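Local coordinates for Non-structural protein 2 (Human rotavirus C, PDB 2GU0) that probably takes part in viral genome replication and packaging as a homooctamer that binds single-stranded RNA and hydrolyses nucleoside triphosphates, at residues Ile22-Gln28 with Tyr71-Tyr76; Thr86-Val90 with Val133-Met137; His263-Cys269 with Ser285-Pro291. All blocks are in the same frame, centred on the assembly; numbering follows the deposited sequence.

Interactions 1 and 2 belong to the N-terminal half of the chain and share helix 74-90. Interaction 1 involves its start and interaction 2 its C-terminal part, with centres about 21 Å apart. Interaction 3 lies in the C-terminal, HIT-like half, its centre about 44 Å and 38 Å from those of interactions 1 and 2. All three are partly buried, and none has a hydrogen bond between its segments. Their chemistry still differs. Interaction 1 relies on two tyrosine rings, with an exposed lysine beside them. Interaction 2 is aliphatic and thioether packing between two helices. Interaction 3 brings a helix start against a short helical turn, with a glycine at the closest backbone approach.

Interaction 1: residues Ile22-Gln28 with Tyr71-Tyr76; sequences INKKAVQ and YESDQY
Y71 lays its ring against V27. V27 CG1 sits over the ring centre, 3.6 Å from the centroid and only 6° off the normal, a CH-pi contact. The opposite face carries the CG of E72. K24 CB comes in at the ring edge, in plane, and also lies 3.4 Å from Y71 O. F61 meets the same tyrosine nearly at right angles. At E72 the contact passes to the surface. The extended K24 chain runs past its backbone, with K24 CD 4.0 Å from E72 O. The lysine NZ is 5.5 Å from E72 OE1, too far for a salt bridge, so any attraction is probably weak and long-range. This is where two helix starts meet in the N-terminal domain. Helix 24-32 is N-capped by N23, whose OD1 accepts from A26 N at 2.7 Å. Y76 lies in the first turn of helix 74-90. Its CG is anti to the backbone N (chi1 176°), and the ring extends toward the I22-N23 backbone. Y71 CB covers the centre of one face. Y76 OH is 3.4 Å from I22 CG2 and 3.6 Å from V27 CG2, and it makes its hydrogen bond to C6 O.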
ATOM      1  N   ILE A  22      -3.708 -19.240  29.143  1.00 27.91           N
ATOM      2  CA  ILE A  22      -3.126 -20.368  28.417  1.00 27.20           C
ATOM      3  C   ILE A  22      -2.849 -19.866  26.993  1.00 27.21           C
ATOM      4  O   ILE A  22      -3.730 -19.290  26.359  1.00 28.37           O
ATOM      5  CB  ILE A  22      -4.087 -21.562  28.366  1.00 24.95           C
ATOM      6  CG1 ILE A  22      -4.174 -22.214  29.738  1.00 25.26           C
ATOM      7  CG2 ILE A  22      -3.592 -22.579  27.378  1.00 26.77           C
ATOM      8  CD1 ILE A  22      -5.084 -23.423  29.780  1.00 24.64           C
ATOM      9  N   ASN A  23      -1.638 -20.068  26.484  1.00 26.03           N
ATOM     10  CA  ASN A  23      -1.339 -19.572  25.149  1.00 26.83           C
ATOM     11  C   ASN A  23      -1.457 -20.616  24.048  1.00 28.01           C
ATOM     12  O   ASN A  23      -1.488 -21.825  24.322  1.00 26.41           O
ATOM     13  CB  ASN A  23       0.038 -18.893  25.116  1.00 26.03           C
ATOM     14  CG  ASN A  23       1.178 -19.863  25.245  1.00 27.78           C
ATOM     15  OD1 ASN A  23       1.452 -20.636  24.330  1.00 30.16           O
ATOM     16  ND2 ASN A  23       1.858 -19.830  26.383  1.00 27.48           N
ATOM     17  N   LYS A  24      -1.526 -20.134  22.803  1.00 28.58           N
ATOM     18  CA  LYS A  24      -1.683 -21.001  21.645  1.00 29.38           C
ATOM     19  C   LYS A  24      -0.543 -21.966  21.420  1.00 30.15           C
ATOM     20  O   LYS A  24      -0.760 -23.075  20.947  1.00 30.61           O
ATOM     21  CB  LYS A  24      -1.907 -20.178  20.383  1.00 33.76           C
ATOM     22  CG  LYS A  24      -0.700 -19.407  19.907  1.00 37.73           C
ATOM     23  CD  LYS A  24      -1.052 -18.541  18.710  1.00 40.36           C
ATOM     24  CE  LYS A  24       0.074 -17.550  18.420  1.00 43.91           C
ATOM     25  NZ  LYS A  24      -0.284 -16.575  17.352  1.00 45.24           N
ATOM     26  N   LYS A  25       0.680 -21.567  21.734  1.00 30.52           N
ATOM     27  CA  LYS A  25       1.779 -22.503  21.539  1.00 31.64           C
ATOM     28  C   LYS A  25       1.593 -23.642  22.526  1.00 31.59           C
ATOM     29  O   LYS A  25       1.738 -24.809  22.170  1.00 32.37           O
ATOM     30  CB  LYS A  25       3.131 -21.818  21.747  1.00 30.94           C
ATOM     31  CG  LYS A  25       3.340 -20.649  20.814  1.00 33.33           C
ATOM     32  CD  LYS A  25       3.217 -21.057  19.355  1.00 32.62           C
ATOM     33  CE  LYS A  25       4.543 -21.505  18.812  1.00 35.36           C
ATOM     34  NZ  LYS A  25       5.523 -20.378  18.908  1.00 39.67           N
ATOM     35  N   ALA A  26       1.257 -23.306  23.768  1.00 30.44           N
ATOM     36  CA  ALA A  26       1.037 -24.333  24.763  1.00 30.30           C
ATOM     37  C   ALA A  26       0.060 -25.331  24.145  1.00 31.17           C
ATOM     38  O   ALA A  26       0.390 -26.499  23.948  1.00 31.48           O
ATOM     39  CB  ALA A  26       0.459 -23.727  26.004  1.00 30.50           C
ATOM     40  N   VAL A  27      -1.134 -24.855  23.807  1.00 31.27           N
ATOM     41  CA  VAL A  27      -2.154 -25.697  23.194  1.00 31.54           C
ATOM     42  C   VAL A  27      -1.608 -26.496  22.012  1.00 32.10           C
ATOM     43  O   VAL A  27      -1.811 -27.694  21.930  1.00 33.81           O
ATOM     44  CB  VAL A  27      -3.351 -24.846  22.719  1.00 32.07           C
ATOM     45  CG1 VAL A  27      -4.395 -25.723  22.032  1.00 31.72           C
ATOM     46  CG2 VAL A  27      -3.965 -24.132  23.904  1.00 31.90           C
ATOM     47  N   GLN A  28      -0.915 -25.839  21.096  1.00 33.38           N
ATOM     48  CA  GLN A  28      -0.361 -26.526  19.932  1.00 35.29           C
ATOM     49  C   GLN A  28       0.518 -27.694  20.361  1.00 35.16           C
ATOM     50  O   GLN A  28       0.467 -28.777  19.774  1.00 36.07           O
ATOM     51  CB  GLN A  28       0.439 -25.537  19.075  1.00 36.84           C
ATOM     52  CG  GLN A  28       1.475 -26.154  18.158  1.00 40.34           C
ATOM     53  CD  GLN A  28       2.089 -25.130  17.212  1.00 43.55           C
ATOM     54  OE1 GLN A  28       2.242 -23.959  17.567  1.00 44.58           O
ATOM     55  NE2 GLN A  28       2.455 -25.571  16.009  1.00 42.40           N
ATOM     56  N   TYR A  71      -8.109 -21.267  18.619  1.00 35.00           N
ATOM     57  CA  TYR A  71      -7.149 -20.797  19.602  1.00 34.21           C
ATOM     58  C   TYR A  71      -5.940 -20.119  18.983  1.00 34.89           C
ATOM     59  O   TYR A  71      -5.144 -19.490  19.693  1.00 34.02           O
ATOM     60  CB  TYR A  71      -6.715 -21.976  20.468  1.00 33.90           C
ATOM     61  CG  TYR A  71      -5.938 -23.033  19.716  1.00 31.63           C
ATOM     62  CD1 TYR A  71      -4.565 -22.917  19.549  1.00 32.08           C
ATOM     63  CD2 TYR A  71      -6.582 -24.115  19.130  1.00 29.65           C
ATOM     64  CE1 TYR A  71      -3.855 -23.840  18.818  1.00 32.57           C
ATOM     65  CE2 TYR A  71      -5.880 -25.045  18.393  1.00 30.01           C
ATOM     66  CZ  TYR A  71      -4.513 -24.898  18.237  1.00 32.33           C
ATOM     67  OH  TYR A  71      -3.792 -25.780  17.468  1.00 33.08           O
ATOM     68  N   GLU A  72      -5.806 -20.244  17.664  1.00 35.71           N
ATOM     69  CA  GLU A  72      -4.691 -19.624  16.950  1.00 36.03           C
ATOM     70  C   GLU A  72      -5.026 -18.158  16.758  1.00 34.94           C
ATOM     71  O   GLU A  72      -4.163 -17.341  16.426  1.00 33.62           O
ATOM     72  CB  GLU A  72      -4.486 -20.287  15.591  1.00 39.18           C
ATOM     73  CG  GLU A  72      -4.152 -21.761  15.665  1.00 44.33           C
ATOM     74  CD  GLU A  72      -2.816 -22.092  15.016  1.00 47.80           C
ATOM     75  OE1 GLU A  72      -1.950 -21.188  14.946  1.00 47.61           O
ATOM     76  OE2 GLU A  72      -2.632 -23.261  14.593  1.00 48.40           O
ATOM     77  N   SER A  73      -6.296 -17.840  16.990  1.00 35.23           N
ATOM     78  CA  SER A  73      -6.819 -16.484  16.864  1.00 35.98           C
ATOM     79  C   SER A  73      -6.330 -15.475  17.914  1.00 36.82           C
ATOM     80  O   SER A  73      -6.048 -15.823  19.058  1.00 35.87           O
ATOM     81  CB  SER A  73      -8.342 -16.525  16.897  1.00 34.54           C
ATOM     82  OG  SER A  73      -8.856 -15.211  16.882  1.00 37.82           O
ATOM     83  N   ASP A  74      -6.238 -14.214  17.504  1.00 39.80           N
ATOM     84  CA  ASP A  74      -5.811 -13.138  18.393  1.00 40.98           C
ATOM     85  C   ASP A  74      -6.920 -12.922  19.400  1.00 40.63           C
ATOM     86  O   ASP A  74      -6.749 -12.222  20.391  1.00 41.95           O
ATOM     87  CB  ASP A  74      -5.630 -11.833  17.617  1.00 43.73           C
ATOM     88  CG  ASP A  74      -4.185 -11.487  17.384  1.00 49.09           C
ATOM     89  OD1 ASP A  74      -3.385 -11.627  18.335  1.00 52.66           O
ATOM     90  OD2 ASP A  74      -3.852 -11.058  16.255  1.00 50.31           O
ATOM     91  N   GLN A  75      -8.073 -13.515  19.118  1.00 39.12           N
ATOM     92  CA  GLN A  75      -9.235 -13.364  19.965  1.00 38.12           C
ATOM     93  C   GLN A  75      -9.170 -14.334  21.148  1.00 38.23           C
ATOM     94  O   GLN A  75      -9.785 -14.097  22.187  1.00 38.15           O
ATOM     95  CB  GLN A  75     -10.492 -13.595  19.128  1.00 37.51           C
ATOM     96  CG  GLN A  75     -11.720 -12.945  19.681  1.00 39.08           C
ATOM     97  CD  GLN A  75     -11.711 -11.451  19.507  1.00 39.50           C
ATOM     98  OE1 GLN A  75     -10.763 -10.771  19.899  1.00 41.69           O
ATOM     99  NE2 GLN A  75     -12.777 -10.923  18.926  1.00 39.01           N
ATOM    100  N   TYR A  76      -8.418 -15.422  20.972  1.00 36.17           N
ATOM    101  CA  TYR A  76      -8.221 -16.434  22.012  1.00 33.11           C
ATOM    102  C   TYR A  76      -7.351 -15.824  23.128  1.00 33.05           C
ATOM    103  O   TYR A  76      -7.617 -16.019  24.319  1.00 32.71           O
ATOM    104  CB  TYR A  76      -7.529 -17.671  21.417  1.00 28.98           C
ATOM    105  CG  TYR A  76      -7.182 -18.744  22.430  1.00 26.39           C
ATOM    106  CD1 TYR A  76      -8.159 -19.613  22.941  1.00 23.98           C
ATOM    107  CD2 TYR A  76      -5.879 -18.866  22.906  1.00 24.78           C
ATOM    108  CE1 TYR A  76      -7.835 -20.577  23.905  1.00 23.34           C
ATOM    109  CE2 TYR A  76      -5.543 -19.817  23.864  1.00 24.30           C
ATOM    110  CZ  TYR A  76      -6.518 -20.667  24.359  1.00 24.21           C
ATOM    111  OH  TYR A  76      -6.147 -21.590  25.300  1.00 22.25           O
TER

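Interaction 2: residues Thr86-Val90 with Val133-Met137; sequences TLNMV and VKAVM
This is a helix-helix crossing in the N-terminal domain, with T86 set against V133 and V136 at its middle. The C-terminal part of helix 74-90 packs on helix 129-139. The local axes come within 10.2 Å and cross steeply, at a signed angle of -110°. The T86 methyl is central. T86 CG2 lies 3.8 Å from V136 CG1 and 4.0 Å from V133 CG1, and M137 SD is a little farther off. It therefore fits among V133 and the pair V136 and M137, about one turn further along the partner helix. The first torsion of T86 (chi1 -62°) sets CG2 anti to the backbone N and directs the methyl across the crossing. It also turns OG1 back to its own helix, where it hydrogen-bonds to L82 O. The hydroxyl is thus satisfied within a largely apolar interface. V90, one turn further on, extends the same row. Its CG2 branch meets M137 SD at 3.9 Å and V133 CG1 at 4.2 Å. The M137 chain is bent at both chi2 and chi3, and this brings its sulfur back toward helix 74-90. L87 CD2 touches that sulfur more loosely. Beyond the crossing, L111 and L114 of helix 108-119 cover V136, and L142 and V143 pack on M137. The contact thus joins a three-helix cluster. The V136 side chain is about 10 Å from that of Q107, a predicted ATP-binding residue. The two branches of V133 part company: CG1 faces T86 and V90, while V133 CG2 meets M89 SD at 3.9 Å, toward the more exposed side.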
ATOM      1  N   THR A  86     -10.216 -11.533  35.231  1.00 35.96           N
ATOM      2  CA  THR A  86     -11.486 -11.608  35.924  1.00 36.98           C
ATOM      3  C   THR A  86     -11.378 -12.528  37.125  1.00 37.27           C
ATOM      4  O   THR A  86     -11.451 -12.075  38.259  1.00 38.87           O
ATOM      5  CB  THR A  86     -12.595 -12.092  34.989  1.00 36.91           C
ATOM      6  OG1 THR A  86     -12.749 -11.150  33.921  1.00 38.90           O
ATOM      7  CG2 THR A  86     -13.911 -12.210  35.737  1.00 37.53           C
ATOM      8  N   LEU A  87     -11.183 -13.814  36.883  1.00 36.45           N
ATOM      9  CA  LEU A  87     -11.072 -14.760  37.976  1.00 37.30           C
ATOM     10  C   LEU A  87     -10.175 -14.273  39.128  1.00 38.27           C
ATOM     11  O   LEU A  87     -10.482 -14.499  40.306  1.00 36.60           O
ATOM     12  CB  LEU A  87     -10.564 -16.095  37.443  1.00 36.67           C
ATOM     13  CG  LEU A  87     -11.578 -16.826  36.566  1.00 36.59           C
ATOM     14  CD1 LEU A  87     -10.961 -18.104  36.043  1.00 37.41           C
ATOM     15  CD2 LEU A  87     -12.838 -17.124  37.369  1.00 34.01           C
ATOM     16  N   ASN A  88      -9.078 -13.601  38.799  1.00 37.73           N
ATOM     17  CA  ASN A  88      -8.189 -13.134  39.846  1.00 39.71           C
ATOM     18  C   ASN A  88      -8.884 -12.133  40.752  1.00 43.37           C
ATOM     19  O   ASN A  88      -8.669 -12.128  41.967  1.00 45.47           O
ATOM     20  CB  ASN A  88      -6.912 -12.528  39.261  1.00 36.60           C
ATOM     21  CG  ASN A  88      -5.990 -13.579  38.668  1.00 36.78           C
ATOM     22  OD1 ASN A  88      -5.892 -14.693  39.180  1.00 35.10           O
ATOM     23  ND2 ASN A  88      -5.299 -13.225  37.593  1.00 37.62           N
ATOM     24  N   MET A  89      -9.731 -11.290  40.176  1.00 45.40           N
ATOM     25  CA  MET A  89     -10.433 -10.313  40.985  1.00 47.34           C
ATOM     26  C   MET A  89     -11.382 -10.974  41.963  1.00 48.56           C
ATOM     27  O   MET A  89     -11.407 -10.625  43.142  1.00 50.33           O
ATOM     28  CB  MET A  89     -11.191  -9.336  40.110  1.00 47.73           C
ATOM     29  CG  MET A  89     -10.306  -8.264  39.551  1.00 49.99           C
ATOM     30  SD  MET A  89     -11.267  -6.801  39.260  1.00 55.64           S
ATOM     31  CE  MET A  89     -11.651  -6.294  40.969  1.00 50.70           C
ATOM     32  N   VAL A  90     -12.162 -11.934  41.483  1.00 49.27           N
ATOM     33  CA  VAL A  90     -13.089 -12.634  42.356  1.00 50.55           C
ATOM     34  C   VAL A  90     -12.352 -13.072  43.629  1.00 52.80           C
ATOM     35  O   VAL A  90     -12.965 -13.275  44.677  1.00 54.38           O
ATOM     36  CB  VAL A  90     -13.686 -13.859  41.644  1.00 48.78           C
ATOM     37  CG1 VAL A  90     -14.535 -14.665  42.605  1.00 50.09           C
ATOM     38  CG2 VAL A  90     -14.523 -13.405  40.482  1.00 47.43           C
ATOM     39  N   VAL A 133     -16.749  -7.616  35.658  1.00 34.26           N
ATOM     40  CA  VAL A 133     -16.575  -8.885  36.355  1.00 33.98           C
ATOM     41  C   VAL A 133     -17.897  -9.647  36.444  1.00 35.69           C
ATOM     42  O   VAL A 133     -17.935 -10.861  36.247  1.00 34.66           O
ATOM     43  CB  VAL A 133     -16.010  -8.667  37.777  1.00 32.13           C
ATOM     44  CG1 VAL A 133     -15.820  -9.994  38.473  1.00 31.05           C
ATOM     45  CG2 VAL A 133     -14.690  -7.939  37.698  1.00 30.54           C
ATOM     46  N   LYS A 134     -18.984  -8.935  36.729  1.00 37.35           N
ATOM     47  CA  LYS A 134     -20.289  -9.589  36.827  1.00 39.23           C
ATOM     48  C   LYS A 134     -20.755 -10.140  35.489  1.00 38.93           C
ATOM     49  O   LYS A 134     -21.248 -11.263  35.424  1.00 40.69           O
ATOM     50  CB  LYS A 134     -21.345  -8.621  37.377  1.00 41.84           C
ATOM     51  CG  LYS A 134     -21.518  -8.668  38.882  1.00 44.21           C
ATOM     52  CD  LYS A 134     -22.339  -7.492  39.391  1.00 44.97           C
ATOM     53  CE  LYS A 134     -22.320  -7.427  40.920  1.00 43.89           C
ATOM     54  NZ  LYS A 134     -23.011  -6.211  41.429  1.00 44.75           N
ATOM     55  N   ALA A 135     -20.606  -9.349  34.425  1.00 37.19           N
ATOM     56  CA  ALA A 135     -21.016  -9.779  33.088  1.00 35.66           C
ATOM     57  C   ALA A 135     -20.273 -11.050  32.671  1.00 33.80           C
ATOM     58  O   ALA A 135     -20.864 -11.988  32.118  1.00 32.29           O
ATOM     59  CB  ALA A 135     -20.754  -8.665  32.070  1.00 34.00           C
ATOM     60  N   VAL A 136     -18.973 -11.068  32.945  1.00 30.98           N
ATOM     61  CA  VAL A 136     -18.140 -12.208  32.609  1.00 29.86           C
ATOM     62  C   VAL A 136     -18.452 -13.428  33.458  1.00 30.70           C
ATOM     63  O   VAL A 136     -18.456 -14.551  32.957  1.00 31.93           O
ATOM     64  CB  VAL A 136     -16.657 -11.880  32.774  1.00 28.22           C
ATOM     65  CG1 VAL A 136     -15.836 -13.144  32.626  1.00 26.38           C
ATOM     66  CG2 VAL A 136     -16.242 -10.840  31.759  1.00 24.50           C
ATOM     67  N   MET A 137     -18.696 -13.223  34.745  1.00 31.09           N
ATOM     68  CA  MET A 137     -19.013 -14.358  35.595  1.00 32.35           C
ATOM     69  C   MET A 137     -20.290 -14.991  35.083  1.00 32.49           C
ATOM     70  O   MET A 137     -20.367 -16.212  34.965  1.00 34.61           O
ATOM     71  CB  MET A 137     -19.178 -13.937  37.055  1.00 32.39           C
ATOM     72  CG  MET A 137     -17.870 -13.582  37.734  1.00 33.02           C
ATOM     73  SD  MET A 137     -16.617 -14.867  37.551  1.00 34.72           S
ATOM     74  CE  MET A 137     -17.133 -16.024  38.782  1.00 34.80           C
TER

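Interaction 3: residues His263-Cys269 with Ser285-Pro291; sequences HPGWKTC and SLYSIKP
I289 packs along the first turns of helix 264-275. Its CB lies 4.2 Å from G265 CA. From there the chain forks. I289 CG2 goes to the proline ring, 3.6 Å from P264 CB. I289 CG1 passes T268 OG1, and CD1 ends tip to tip with the threonine, 3.6 Å from T268 CG2. L286 fills the other flank. Its CG sits beside C269 SG, and L286 CD2 lies 3.5 Å from C269 CB and close to W266 CA. The L286 and W266 side chains run side by side. Between these flanks G265 has no side chain, and its CA approaches L286 CA to 3.7 Å. G265 CA also makes a CH···O contact with L286 O, 3.6 Å away and nearly straight. H263 N-caps the helix, its ND1 accepting from W266 N at 3.1 Å. The donor is tilted 24° from the imidazole plane. L286 O sits at the edge of that ring, near CE1. I307 of a neighbouring subunit also packs on H263. W266 NE1 hydrogen-bonds to S217 O, and the indole is about 5 Å from the side chain of H218, a predicted ATP-binding residue. The contact is thus a capped helix start packed through a glycine onto a helical turn, next to strand 213-216, outermost within this chain in the antiparallel sheet of the HIT-like domain.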
ATOM      1  N   HIS A 263     -43.609 -16.096  23.329  1.00 44.23           N
ATOM      2  CA  HIS A 263     -44.355 -16.889  22.360  1.00 45.30           C
ATOM      3  C   HIS A 263     -45.278 -17.916  23.021  1.00 47.32           C
ATOM      4  O   HIS A 263     -44.813 -18.894  23.617  1.00 48.66           O
ATOM      5  CB  HIS A 263     -43.376 -17.592  21.430  1.00 43.97           C
ATOM      6  CG  HIS A 263     -44.040 -18.429  20.393  1.00 43.59           C
ATOM      7  ND1 HIS A 263     -44.815 -19.520  20.709  1.00 43.82           N
ATOM      8  CD2 HIS A 263     -44.060 -18.327  19.045  1.00 44.76           C
ATOM      9  CE1 HIS A 263     -45.285 -20.055  19.599  1.00 46.29           C
ATOM     10  NE2 HIS A 263     -44.843 -19.351  18.574  1.00 45.77           N
ATOM     11  N   PRO A 264     -46.604 -17.723  22.887  1.00 47.99           N
ATOM     12  CA  PRO A 264     -47.647 -18.591  23.457  1.00 47.18           C
ATOM     13  C   PRO A 264     -47.391 -20.085  23.318  1.00 46.10           C
ATOM     14  O   PRO A 264     -47.485 -20.832  24.293  1.00 43.39           O
ATOM     15  CB  PRO A 264     -48.907 -18.146  22.716  1.00 47.45           C
ATOM     16  CG  PRO A 264     -48.648 -16.700  22.484  1.00 48.36           C
ATOM     17  CD  PRO A 264     -47.211 -16.722  21.994  1.00 47.90           C
ATOM     18  N   GLY A 265     -47.077 -20.511  22.100  1.00 46.59           N
ATOM     19  CA  GLY A 265     -46.807 -21.916  21.861  1.00 47.99           C
ATOM     20  C   GLY A 265     -45.759 -22.413  22.833  1.00 48.93           C
ATOM     21  O   GLY A 265     -45.936 -23.445  23.484  1.00 50.22           O
ATOM     22  N   TRP A 266     -44.669 -21.660  22.933  1.00 48.42           N
ATOM     23  CA  TRP A 266     -43.569 -21.987  23.824  1.00 46.63           C
ATOM     24  C   TRP A 266     -44.079 -21.999  25.257  1.00 46.76           C
ATOM     25  O   TRP A 266     -43.886 -22.962  25.983  1.00 46.32           O
ATOM     26  CB  TRP A 266     -42.460 -20.940  23.657  1.00 45.11           C
ATOM     27  CG  TRP A 266     -41.210 -21.183  24.481  1.00 42.49           C
ATOM     28  CD1 TRP A 266     -40.929 -20.679  25.722  1.00 38.71           C
ATOM     29  CD2 TRP A 266     -40.083 -21.986  24.111  1.00 39.28           C
ATOM     30  NE1 TRP A 266     -39.702 -21.118  26.140  1.00 37.39           N
ATOM     31  CE2 TRP A 266     -39.160 -21.921  25.173  1.00 37.74           C
ATOM     32  CE3 TRP A 266     -39.768 -22.752  22.983  1.00 39.30           C
ATOM     33  CZ2 TRP A 266     -37.939 -22.596  25.143  1.00 39.38           C
ATOM     34  CZ3 TRP A 266     -38.556 -23.425  22.952  1.00 39.80           C
ATOM     35  CH2 TRP A 266     -37.654 -23.342  24.027  1.00 40.66           C
ATOM     36  N   LYS A 267     -44.738 -20.917  25.645  1.00 48.34           N
ATOM     37  CA  LYS A 267     -45.287 -20.766  26.983  1.00 51.27           C
ATOM     38  C   LYS A 267     -45.908 -22.042  27.534  1.00 53.89           C
ATOM     39  O   LYS A 267     -45.531 -22.499  28.613  1.00 53.36           O
ATOM     40  CB  LYS A 267     -46.336 -19.658  26.972  1.00 52.47           C
ATOM     41  CG  LYS A 267     -47.176 -19.533  28.235  1.00 53.93           C
ATOM     42  CD  LYS A 267     -46.350 -19.083  29.425  1.00 56.85           C
ATOM     43  CE  LYS A 267     -47.241 -18.506  30.526  1.00 58.48           C
ATOM     44  NZ  LYS A 267     -47.933 -17.242  30.120  1.00 59.41           N
ATOM     45  N   THR A 268     -46.857 -22.610  26.789  1.00 56.15           N
ATOM     46  CA  THR A 268     -47.559 -23.826  27.208  1.00 58.72           C
ATOM     47  C   THR A 268     -46.779 -25.116  26.966  1.00 59.55           C
ATOM     48  O   THR A 268     -46.797 -26.018  27.807  1.00 60.80           O
ATOM     49  CB  THR A 268     -48.936 -23.973  26.501  1.00 59.19           C
ATOM     50  OG1 THR A 268     -48.743 -24.040  25.084  1.00 60.50           O
ATOM     51  CG2 THR A 268     -49.847 -22.804  26.838  1.00 58.97           C
ATOM     52  N   CYS A 269     -46.120 -25.218  25.816  1.00 59.30           N
ATOM     53  CA  CYS A 269     -45.346 -26.413  25.507  1.00 58.97           C
ATOM     54  C   CYS A 269     -44.363 -26.682  26.633  1.00 60.33           C
ATOM     55  O   CYS A 269     -44.205 -27.817  27.073  1.00 60.72           O
ATOM     56  CB  CYS A 269     -44.582 -26.237  24.199  1.00 57.90           C
ATOM     57  SG  CYS A 269     -43.346 -27.520  23.896  1.00 53.37           S
ATOM     58  N   SER A 285     -48.324 -27.987  20.829  1.00 56.59           N
ATOM     59  CA  SER A 285     -48.812 -26.677  21.236  1.00 57.35           C
ATOM     60  C   SER A 285     -47.881 -25.525  20.861  1.00 56.58           C
ATOM     61  O   SER A 285     -48.204 -24.366  21.095  1.00 56.55           O
ATOM     62  CB  SER A 285     -49.104 -26.670  22.744  1.00 58.54           C
ATOM     63  OG  SER A 285     -48.133 -27.407  23.468  1.00 61.90           O
ATOM     64  N   LEU A 286     -46.733 -25.850  20.269  1.00 56.20           N
ATOM     65  CA  LEU A 286     -45.758 -24.844  19.847  1.00 55.55           C
ATOM     66  C   LEU A 286     -46.228 -24.040  18.640  1.00 57.00           C
ATOM     67  O   LEU A 286     -45.962 -22.848  18.538  1.00 57.18           O
ATOM     68  CB  LEU A 286     -44.430 -25.505  19.475  1.00 52.98           C
ATOM     69  CG  LEU A 286     -43.462 -25.952  20.562  1.00 49.94           C
ATOM     70  CD1 LEU A 286     -42.230 -26.538  19.897  1.00 47.15           C
ATOM     71  CD2 LEU A 286     -43.089 -24.771  21.442  1.00 48.73           C
ATOM     72  N   TYR A 287     -46.914 -24.705  17.719  1.00 58.48           N
ATOM     73  CA  TYR A 287     -47.396 -24.059  16.509  1.00 59.74           C
ATOM     74  C   TYR A 287     -48.908 -24.084  16.435  1.00 60.23           C
ATOM     75  O   TYR A 287     -49.495 -23.577  15.483  1.00 60.49           O
ATOM     76  CB  TYR A 287     -46.832 -24.785  15.303  1.00 60.99           C
ATOM     77  CG  TYR A 287     -47.122 -26.260  15.367  1.00 62.56           C
ATOM     78  CD1 TYR A 287     -48.365 -26.764  14.992  1.00 62.94           C
ATOM     79  CD2 TYR A 287     -46.174 -27.150  15.857  1.00 62.66           C
ATOM     80  CE1 TYR A 287     -48.653 -28.122  15.107  1.00 63.51           C
ATOM     81  CE2 TYR A 287     -46.453 -28.509  15.975  1.00 64.22           C
ATOM     82  CZ  TYR A 287     -47.693 -28.989  15.601  1.00 63.41           C
ATOM     83  OH  TYR A 287     -47.968 -30.330  15.733  1.00 63.52           O
ATOM     84  N   SER A 288     -49.542 -24.684  17.431  1.00 61.25           N
ATOM     85  CA  SER A 288     -50.991 -24.769  17.430  1.00 63.09           C
ATOM     86  C   SER A 288     -51.691 -23.724  18.297  1.00 63.62           C
ATOM     87  O   SER A 288     -52.919 -23.645  18.289  1.00 64.50           O
ATOM     88  CB  SER A 288     -51.433 -26.171  17.847  1.00 63.04           C
ATOM     89  OG  SER A 288     -50.972 -26.474  19.147  1.00 65.67           O
ATOM     90  N   ILE A 289     -50.929 -22.923  19.042  1.00 63.22           N
ATOM     91  CA  ILE A 289     -51.538 -21.884  19.873  1.00 62.36           C
ATOM     92  C   ILE A 289     -51.381 -20.487  19.270  1.00 63.47           C
ATOM     93  O   ILE A 289     -50.296 -20.117  18.826  1.00 64.59           O
ATOM     94  CB  ILE A 289     -50.961 -21.883  21.289  1.00 60.36           C
ATOM     95  CG1 ILE A 289     -51.417 -23.140  22.021  1.00 59.58           C
ATOM     96  CG2 ILE A 289     -51.416 -20.638  22.036  1.00 59.65           C
ATOM     97  CD1 ILE A 289     -51.090 -23.145  23.494  1.00 60.34           C
ATOM     98  N   LYS A 290     -52.471 -19.721  19.265  1.00 64.00           N
ATOM     99  CA  LYS A 290     -52.493 -18.365  18.703  1.00 64.33           C
ATOM    100  C   LYS A 290     -52.165 -17.298  19.746  1.00 63.24           C
ATOM    101  O   LYS A 290     -52.365 -17.505  20.943  1.00 63.27           O
ATOM    102  CB  LYS A 290     -53.879 -18.065  18.125  1.00 66.02           C
ATOM    103  CG  LYS A 290     -54.520 -19.242  17.406  1.00 69.53           C
ATOM    104  CD  LYS A 290     -56.006 -19.021  17.154  1.00 71.04           C
ATOM    105  CE  LYS A 290     -56.674 -20.308  16.662  1.00 72.55           C
ATOM    106  NZ  LYS A 290     -58.162 -20.170  16.534  1.00 73.47           N
ATOM    107  N   PRO A 291     -51.648 -16.140  19.303  1.00 62.16           N
ATOM    108  CA  PRO A 291     -51.317 -15.069  20.247  1.00 61.31           C
ATOM    109  C   PRO A 291     -52.628 -14.461  20.700  1.00 60.70           C
ATOM    110  O   PRO A 291     -53.673 -14.764  20.137  1.00 60.54           O
ATOM    111  CB  PRO A 291     -50.514 -14.088  19.397  1.00 61.00           C
ATOM    112  CG  PRO A 291     -49.983 -14.933  18.280  1.00 61.60           C
ATOM    113  CD  PRO A 291     -51.153 -15.811  17.958  1.00 61.77           C
TER